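Local structure of probable exosome complex exonuclease 2 (Methanothermobacter thermautotrophicus, 2WNR) at residues A[194-199]-A[256-261]; A[219-224]-A[240-245]. The protein is a non-catalytic component of the archaeal exosome, an RNA-degrading complex, in which it probably contributes to the structuring of the Rrp41 active site. All blocks are in the same frame, centred on the assembly; numbering follows the deposited sequence.

Contact 1: residues A[194-199]-A[256-261]; sequences LMCTFA and EKVPQL
Val258 of helix 244-268 meets strand 193-201 at both Leu194 and Cys196, and its two methyls divide the work. Val258 CG1 lies 4.0 Å from Leu194 CB. Val258 CG2 lies 3.7 Å from Leu194 O and 3.8 Å from Cys196 SG. With CG1 anti to the backbone N (chi1 170°), CG2 is swung to the N side, where it reaches the strand between these two residues. Replacing Val258 by alanine would take away both methyls and is likely to open a gap beside Leu194 and leave Cys196 SG with less cover from the helix. The buried Leu194, Cys196 and Val258 form the tightly packed part, and Leu156 and Ile262 also touch Leu194. The partly exposed Lys257 and Leu261 make the open flank. Leu194 CD1 is 3.6 Å from Leu261 CB, and the two side chains cross obliquely. Leu261 CD1 makes a more distant contact, 4.4 Å from Cys196 SG. Cys196 SG rests 3.9 Å from Lys257 CB, but beyond that carbon the lysine chain bends at chi2 and leads its amine away from the strand. Lys257 NZ makes a weak hydrogen bond to His32 O. The axes of segments 194-199 and 256-261 approach to 8.3 Å and run at 130° to each other. Met195 and Thr197 turn to the other side of the sheet and touch helix 150-164. The strand is thus covered by a helix on each side, the alpha/beta packing of the RNase PH fold.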
ATOM      1  N   LEU A 194       6.447  16.809 -30.618  1.00 21.92           N
ATOM      2  CA  LEU A 194       5.719  15.551 -30.749  1.00 22.97           C
ATOM      3  C   LEU A 194       6.686  14.383 -30.914  1.00 23.95           C
ATOM      4  O   LEU A 194       7.900  14.590 -31.025  1.00 24.90           O
ATOM      5  CB  LEU A 194       4.707  15.602 -31.902  1.00 22.40           C
ATOM      6  CG  LEU A 194       3.463  16.487 -31.734  1.00 22.18           C
ATOM      7  CD1 LEU A 194       2.618  16.458 -32.990  1.00 23.24           C
ATOM      8  CD2 LEU A 194       2.617  16.108 -30.517  1.00 21.67           C
ATOM      9  N   MET A 195       6.141  13.167 -30.954  1.00 23.41           N
ATOM     10  CA  MET A 195       6.956  11.970 -30.894  1.00 23.33           C
ATOM     11  C   MET A 195       6.646  10.939 -31.975  1.00 24.08           C
ATOM     12  O   MET A 195       5.483  10.670 -32.305  1.00 23.74           O
ATOM     13  CB  MET A 195       6.814  11.342 -29.515  1.00 23.15           C
ATOM     14  CG  MET A 195       7.649  10.110 -29.274  1.00 23.61           C
ATOM     15  SD  MET A 195       7.710   9.722 -27.514  1.00 23.59           S
ATOM     16  CE  MET A 195       8.815  11.018 -26.930  1.00 23.22           C
ATOM     17  N   CYS A 196       7.718  10.360 -32.506  1.00 24.40           N
ATOM     18  CA  CYS A 196       7.647   9.259 -33.449  1.00 23.87           C
ATOM     19  C   CYS A 196       8.276   8.016 -32.836  1.00 23.80           C
ATOM     20  O   CYS A 196       9.399   8.076 -32.328  1.00 24.76           O
ATOM     21  CB  CYS A 196       8.398   9.626 -34.718  1.00 23.23           C
ATOM     22  SG  CYS A 196       7.616  10.905 -35.690  1.00 26.49           S
ATOM     23  N   THR A 197       7.549   6.900 -32.880  1.00 22.85           N
ATOM     24  CA  THR A 197       8.053   5.618 -32.409  1.00 22.08           C
ATOM     25  C   THR A 197       8.261   4.691 -33.593  1.00 22.23           C
ATOM     26  O   THR A 197       7.380   4.547 -34.441  1.00 22.45           O
ATOM     27  CB  THR A 197       7.094   4.955 -31.403  1.00 22.38           C
ATOM     28  OG1 THR A 197       6.990   5.777 -30.238  1.00 24.00           O
ATOM     29  CG2 THR A 197       7.610   3.600 -30.968  1.00 21.26           C
ATOM     30  N   PHE A 198       9.433   4.066 -33.634  1.00 22.11           N
ATOM     31  CA  PHE A 198       9.811   3.132 -34.690  1.00 22.01           C
ATOM     32  C   PHE A 198      10.015   1.745 -34.115  1.00 22.28           C
ATOM     33  O   PHE A 198      10.429   1.602 -32.971  1.00 23.52           O
ATOM     34  CB  PHE A 198      11.116   3.579 -35.349  1.00 22.37           C
ATOM     35  CG  PHE A 198      11.059   4.951 -35.934  1.00 22.23           C
ATOM     36  CD1 PHE A 198      10.852   5.126 -37.289  1.00 18.85           C
ATOM     37  CD2 PHE A 198      11.214   6.074 -35.129  1.00 22.59           C
ATOM     38  CE1 PHE A 198      10.796   6.403 -37.837  1.00 22.96           C
ATOM     39  CE2 PHE A 198      11.161   7.356 -35.668  1.00 21.42           C
ATOM     40  CZ  PHE A 198      10.952   7.524 -37.020  1.00 20.18           C
ATOM     41  N   ALA A 199       9.750   0.725 -34.916  1.00 21.34           N
ATOM     42  CA  ALA A 199       9.978  -0.648 -34.501  1.00 21.63           C
ATOM     43  C   ALA A 199      10.966  -1.333 -35.435  1.00 22.43           C
ATOM     44  O   ALA A 199      10.785  -1.315 -36.652  1.00 23.07           O
ATOM     45  CB  ALA A 199       8.663  -1.411 -34.462  1.00 21.81           C
ATOM     46  N   GLU A 256      11.788  14.727 -39.981  1.00 26.99           N
ATOM     47  CA  GLU A 256      11.013  15.140 -41.157  1.00 27.72           C
ATOM     48  C   GLU A 256       9.514  14.842 -41.035  1.00 26.14           C
ATOM     49  O   GLU A 256       8.711  15.390 -41.779  1.00 26.46           O
ATOM     50  CB  GLU A 256      11.589  14.547 -42.449  1.00 29.91           C
ATOM     51  CG  GLU A 256      11.427  13.032 -42.594  1.00 35.40           C
ATOM     52  CD  GLU A 256      11.675  12.543 -44.013  1.00 39.05           C
ATOM     53  OE1 GLU A 256      12.822  12.673 -44.503  1.00 35.88           O
ATOM     54  OE2 GLU A 256      10.718  12.020 -44.628  1.00 40.81           O
ATOM     55  N   LYS A 257       9.149  13.980 -40.093  1.00 25.11           N
ATOM     56  CA  LYS A 257       7.745  13.663 -39.829  1.00 23.89           C
ATOM     57  C   LYS A 257       7.076  14.603 -38.817  1.00 24.55           C
ATOM     58  O   LYS A 257       5.961  15.058 -39.046  1.00 25.93           O
ATOM     59  CB  LYS A 257       7.583  12.199 -39.388  1.00 22.44           C
ATOM     60  CG  LYS A 257       7.755  11.177 -40.515  1.00 20.42           C
ATOM     61  CD  LYS A 257       6.528  11.132 -41.412  1.00 18.02           C
ATOM     62  CE  LYS A 257       6.818  10.439 -42.722  1.00 15.95           C
ATOM     63  NZ  LYS A 257       5.563  10.275 -43.492  1.00 18.43           N
ATOM     64  N   VAL A 258       7.748  14.895 -37.707  1.00 24.66           N
ATOM     65  CA  VAL A 258       7.146  15.702 -36.632  1.00 24.51           C
ATOM     66  C   VAL A 258       6.555  17.053 -37.087  1.00 25.29           C
ATOM     67  O   VAL A 258       5.460  17.410 -36.649  1.00 27.02           O
ATOM     68  CB  VAL A 258       8.097  15.867 -35.415  1.00 24.83           C
ATOM     69  CG1 VAL A 258       7.567  16.901 -34.437  1.00 21.04           C
ATOM     70  CG2 VAL A 258       8.299  14.533 -34.726  1.00 22.69           C
ATOM     71  N   PRO A 259       7.266  17.810 -37.952  1.00 24.74           N
ATOM     72  CA  PRO A 259       6.665  19.041 -38.489  1.00 24.94           C
ATOM     73  C   PRO A 259       5.347  18.810 -39.240  1.00 25.39           C
ATOM     74  O   PRO A 259       4.496  19.700 -39.270  1.00 25.45           O
ATOM     75  CB  PRO A 259       7.738  19.577 -39.451  1.00 25.22           C
ATOM     76  CG  PRO A 259       8.708  18.452 -39.636  1.00 25.94           C
ATOM     77  CD  PRO A 259       8.675  17.690 -38.354  1.00 24.36           C
ATOM     78  N   GLN A 260       5.194  17.628 -39.838  1.00 25.92           N
ATOM     79  CA  GLN A 260       3.953  17.238 -40.501  1.00 27.17           C
ATOM     80  C   GLN A 260       2.848  17.024 -39.468  1.00 27.34           C
ATOM     81  O   GLN A 260       1.764  17.594 -39.586  1.00 28.35           O
ATOM     82  CB  GLN A 260       4.156  15.972 -41.343  1.00 27.37           C
ATOM     83  CG  GLN A 260       5.023  16.176 -42.593  1.00 28.73           C
ATOM     84  CD  GLN A 260       5.385  14.871 -43.298  1.00 29.42           C
ATOM     85  OE1 GLN A 260       6.392  14.795 -43.998  1.00 26.96           O
ATOM     86  NE2 GLN A 260       4.562  13.843 -43.117  1.00 32.21           N
ATOM     87  N   LEU A 261       3.142  16.211 -38.457  1.00 28.06           N
ATOM     88  CA  LEU A 261       2.247  15.978 -37.324  1.00 28.58           C
ATOM     89  C   LEU A 261       1.832  17.270 -36.602  1.00 29.30           C
ATOM     90  O   LEU A 261       0.695  17.392 -36.140  1.00 29.23           O
ATOM     91  CB  LEU A 261       2.893  15.006 -36.324  1.00 28.71           C
ATOM     92  CG  LEU A 261       3.071  13.518 -36.673  1.00 29.30           C
ATOM     93  CD1 LEU A 261       3.662  12.760 -35.492  1.00 24.42           C
ATOM     94  CD2 LEU A 261       1.763  12.860 -37.107  1.00 28.17           C
TER

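Contact 2: residues A[219-224]-A[240-245]; sequences ARISIG and GPLTRD
This is a small apolar contact between strand 219-226, near Ala219, and the loop that leads into helix 244-268. Leu242 carries it, with its two methyls on different strand residues. Leu242 CD1 is modelled 3.2 Å from Ala219 CB, a shortness that is doubtful at this resolution. Leu242 CD2 lies 3.9 Å from Ile221 CB. The first torsion of Ile221 (chi1 180°) turns CG1 away from Leu242, which leaves CD2 facing the branch carbon CB, with CG2 and CD1 of Ile221 at its sides. Ala219 CB also lies against the loop backbone, 3.4 Å from Gly240 O. That carbonyl accepts a hydrogen bond from Lys236 NZ. Arg220 starts away from the loop, touches Phe151 of helix 150-164 and forms a salt bridge with Glu106. Just after Leu242, Thr243 is the N-cap of the helix, and its OG1 bonds to Asp246 N. Outside the two segments, Arg244 makes a salt bridge with an acidic side chain of a neighbouring protein chain. The backbone of Leu242 is hydrogen-bonded to the same neighbouring chain. Leu242 also touches Lys200 of strand 193-201 and Lys236 of strand 231-237, while Ala250 of helix 244-268 covers Ile221 further along.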
ATOM      1  N   ALA A 219      13.273  -4.560 -31.340  1.00 20.84           N
ATOM      2  CA  ALA A 219      13.405  -3.425 -30.463  1.00 20.44           C
ATOM      3  C   ALA A 219      12.606  -2.271 -31.038  1.00 21.44           C
ATOM      4  O   ALA A 219      12.132  -2.332 -32.185  1.00 22.80           O
ATOM      5  CB  ALA A 219      14.836  -3.047 -30.339  1.00 20.10           C
ATOM      6  N   ARG A 220      12.455  -1.221 -30.244  1.00 21.19           N
ATOM      7  CA  ARG A 220      11.726  -0.032 -30.664  1.00 22.28           C
ATOM      8  C   ARG A 220      12.498   1.189 -30.226  1.00 22.18           C
ATOM      9  O   ARG A 220      13.296   1.110 -29.299  1.00 22.63           O
ATOM     10  CB  ARG A 220      10.338  -0.002 -30.021  1.00 23.49           C
ATOM     11  CG  ARG A 220      10.387   0.063 -28.489  1.00 23.87           C
ATOM     12  CD  ARG A 220       9.116   0.574 -27.871  1.00 24.74           C
ATOM     13  NE  ARG A 220       8.892  -0.157 -26.665  1.00 22.54           N
ATOM     14  CZ  ARG A 220       9.044   0.160 -25.382  1.00 26.59           C
ATOM     15  NH1 ARG A 220       8.779  -0.830 -24.560  1.00 31.62           N
ATOM     16  NH2 ARG A 220       9.409   1.340 -24.883  1.00 26.73           N
ATOM     17  N   ILE A 221      12.253   2.319 -30.876  1.00 22.36           N
ATOM     18  CA  ILE A 221      12.833   3.597 -30.444  1.00 22.07           C
ATOM     19  C   ILE A 221      11.841   4.756 -30.625  1.00 21.94           C
ATOM     20  O   ILE A 221      11.261   4.936 -31.691  1.00 21.34           O
ATOM     21  CB  ILE A 221      14.210   3.889 -31.121  1.00 22.09           C
ATOM     22  CG1 ILE A 221      14.780   5.223 -30.631  1.00 24.44           C
ATOM     23  CG2 ILE A 221      14.099   3.844 -32.642  1.00 20.79           C
ATOM     24  CD1 ILE A 221      16.260   5.406 -30.871  1.00 22.49           C
ATOM     25  N   SER A 222      11.625   5.512 -29.556  1.00 22.83           N
ATOM     26  CA  SER A 222      10.749   6.670 -29.593  1.00 23.05           C
ATOM     27  C   SER A 222      11.586   7.928 -29.575  1.00 23.43           C
ATOM     28  O   SER A 222      12.495   8.058 -28.743  1.00 24.45           O
ATOM     29  CB  SER A 222       9.805   6.671 -28.394  1.00 21.84           C
ATOM     30  OG  SER A 222       9.049   5.478 -28.361  1.00 23.93           O
ATOM     31  N   ILE A 223      11.280   8.849 -30.487  1.00 22.39           N
ATOM     32  CA  ILE A 223      12.002  10.106 -30.560  1.00 22.32           C
ATOM     33  C   ILE A 223      11.067  11.312 -30.476  1.00 22.49           C
ATOM     34  O   ILE A 223      10.137  11.447 -31.266  1.00 22.22           O
ATOM     35  CB  ILE A 223      12.894  10.169 -31.818  1.00 22.59           C
ATOM     36  CG1 ILE A 223      13.853   8.976 -31.836  1.00 23.00           C
ATOM     37  CG2 ILE A 223      13.684  11.482 -31.860  1.00 22.95           C
ATOM     38  CD1 ILE A 223      14.475   8.722 -33.171  1.00 24.97           C
ATOM     39  N   GLY A 224      11.314  12.171 -29.491  1.00 22.15           N
ATOM     40  CA  GLY A 224      10.580  13.422 -29.359  1.00 22.66           C
ATOM     41  C   GLY A 224      11.361  14.564 -29.990  1.00 22.77           C
ATOM     42  O   GLY A 224      12.488  14.861 -29.572  1.00 22.73           O
ATOM     43  N   GLY A 240      15.726  -6.783 -27.809  1.00 22.47           N
ATOM     44  CA  GLY A 240      16.812  -6.878 -28.793  1.00 21.13           C
ATOM     45  C   GLY A 240      17.588  -5.581 -28.981  1.00 20.31           C
ATOM     46  O   GLY A 240      17.209  -4.548 -28.447  1.00 21.14           O
ATOM     47  N   PRO A 241      18.683  -5.626 -29.750  1.00 19.76           N
ATOM     48  CA  PRO A 241      19.506  -4.449 -29.965  1.00 20.45           C
ATOM     49  C   PRO A 241      19.113  -3.580 -31.162  1.00 21.58           C
ATOM     50  O   PRO A 241      18.356  -4.007 -32.029  1.00 22.19           O
ATOM     51  CB  PRO A 241      20.899  -5.036 -30.204  1.00 20.15           C
ATOM     52  CG  PRO A 241      20.711  -6.489 -30.451  1.00 19.61           C
ATOM     53  CD  PRO A 241      19.259  -6.810 -30.404  1.00 21.10           C
ATOM     54  N   LEU A 242      19.636  -2.357 -31.177  1.00 22.40           N
ATOM     55  CA  LEU A 242      19.610  -1.480 -32.340  1.00 21.72           C
ATOM     56  C   LEU A 242      21.051  -1.263 -32.812  1.00 22.43           C
ATOM     57  O   LEU A 242      22.001  -1.367 -32.019  1.00 21.75           O
ATOM     58  CB  LEU A 242      19.002  -0.137 -31.951  1.00 21.43           C
ATOM     59  CG  LEU A 242      17.528   0.205 -32.194  1.00 22.50           C
ATOM     60  CD1 LEU A 242      16.580  -0.986 -32.085  1.00 24.08           C
ATOM     61  CD2 LEU A 242      17.082   1.316 -31.258  1.00 20.86           C
ATOM     62  N   THR A 243      21.224  -0.961 -34.093  1.00 22.32           N
ATOM     63  CA  THR A 243      22.534  -0.549 -34.591  1.00 21.80           C
ATOM     64  C   THR A 243      22.617   0.983 -34.612  1.00 21.90           C
ATOM     65  O   THR A 243      21.596   1.682 -34.505  1.00 21.63           O
ATOM     66  CB  THR A 243      22.821  -1.120 -35.990  1.00 21.46           C
ATOM     67  OG1 THR A 243      21.941  -0.519 -36.941  1.00 24.32           O
ATOM     68  CG2 THR A 243      22.627  -2.631 -36.010  1.00 20.45           C
ATOM     69  N   ARG A 244      23.833   1.505 -34.740  1.00 22.34           N
ATOM     70  CA  ARG A 244      24.041   2.938 -34.921  1.00 22.58           C
ATOM     71  C   ARG A 244      23.208   3.489 -36.095  1.00 22.97           C
ATOM     72  O   ARG A 244      22.580   4.540 -35.971  1.00 23.80           O
ATOM     73  CB  ARG A 244      25.531   3.231 -35.125  1.00 22.47           C
ATOM     74  CG  ARG A 244      25.885   4.708 -35.092  1.00 21.24           C
ATOM     75  CD  ARG A 244      27.371   4.922 -35.314  1.00 20.68           C
ATOM     76  NE  ARG A 244      27.696   6.340 -35.433  1.00 21.99           N
ATOM     77  CZ  ARG A 244      27.635   7.039 -36.565  1.00 22.16           C
ATOM     78  NH1 ARG A 244      27.253   6.464 -37.701  1.00 20.79           N
ATOM     79  NH2 ARG A 244      27.949   8.323 -36.560  1.00 20.35           N
ATOM     80  N   ASP A 245      23.197   2.773 -37.220  1.00 22.83           N
ATOM     81  CA  ASP A 245      22.466   3.217 -38.407  1.00 23.55           C
ATOM     82  C   ASP A 245      20.975   3.287 -38.134  1.00 23.73           C
ATOM     83  O   ASP A 245      20.319   4.242 -38.549  1.00 25.02           O
ATOM     84  CB  ASP A 245      22.746   2.318 -39.621  1.00 23.46           C
ATOM     85  CG  ASP A 245      24.144   2.522 -40.200  1.00 27.26           C
ATOM     86  OD1 ASP A 245      24.905   3.399 -39.707  1.00 27.00           O
ATOM     87  OD2 ASP A 245      24.486   1.793 -41.160  1.00 30.67           O
TER

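Both contacts join the same four-stranded antiparallel sheet to the same element, helix 244-268 with its lead-in loop. Their strands are neighbours: Cys196 O and Ile223 N lie 2.7 Å apart in a probable hydrogen bond. Contact 2 is nested in the chain loop that contact 1 closes, and the two centres are about 14 Å apart. Contact 1 is the more buried and touches no other protein chain; its centre is about 11 Å from the centre of the chain. Contact 2 is partly buried, with its centre about 18 Å from the centre of the chain. Each is apolar across its segments, but contact 1 involves a sulfur and the helix body, whereas contact 2 borders a neighbouring chain with charged groups.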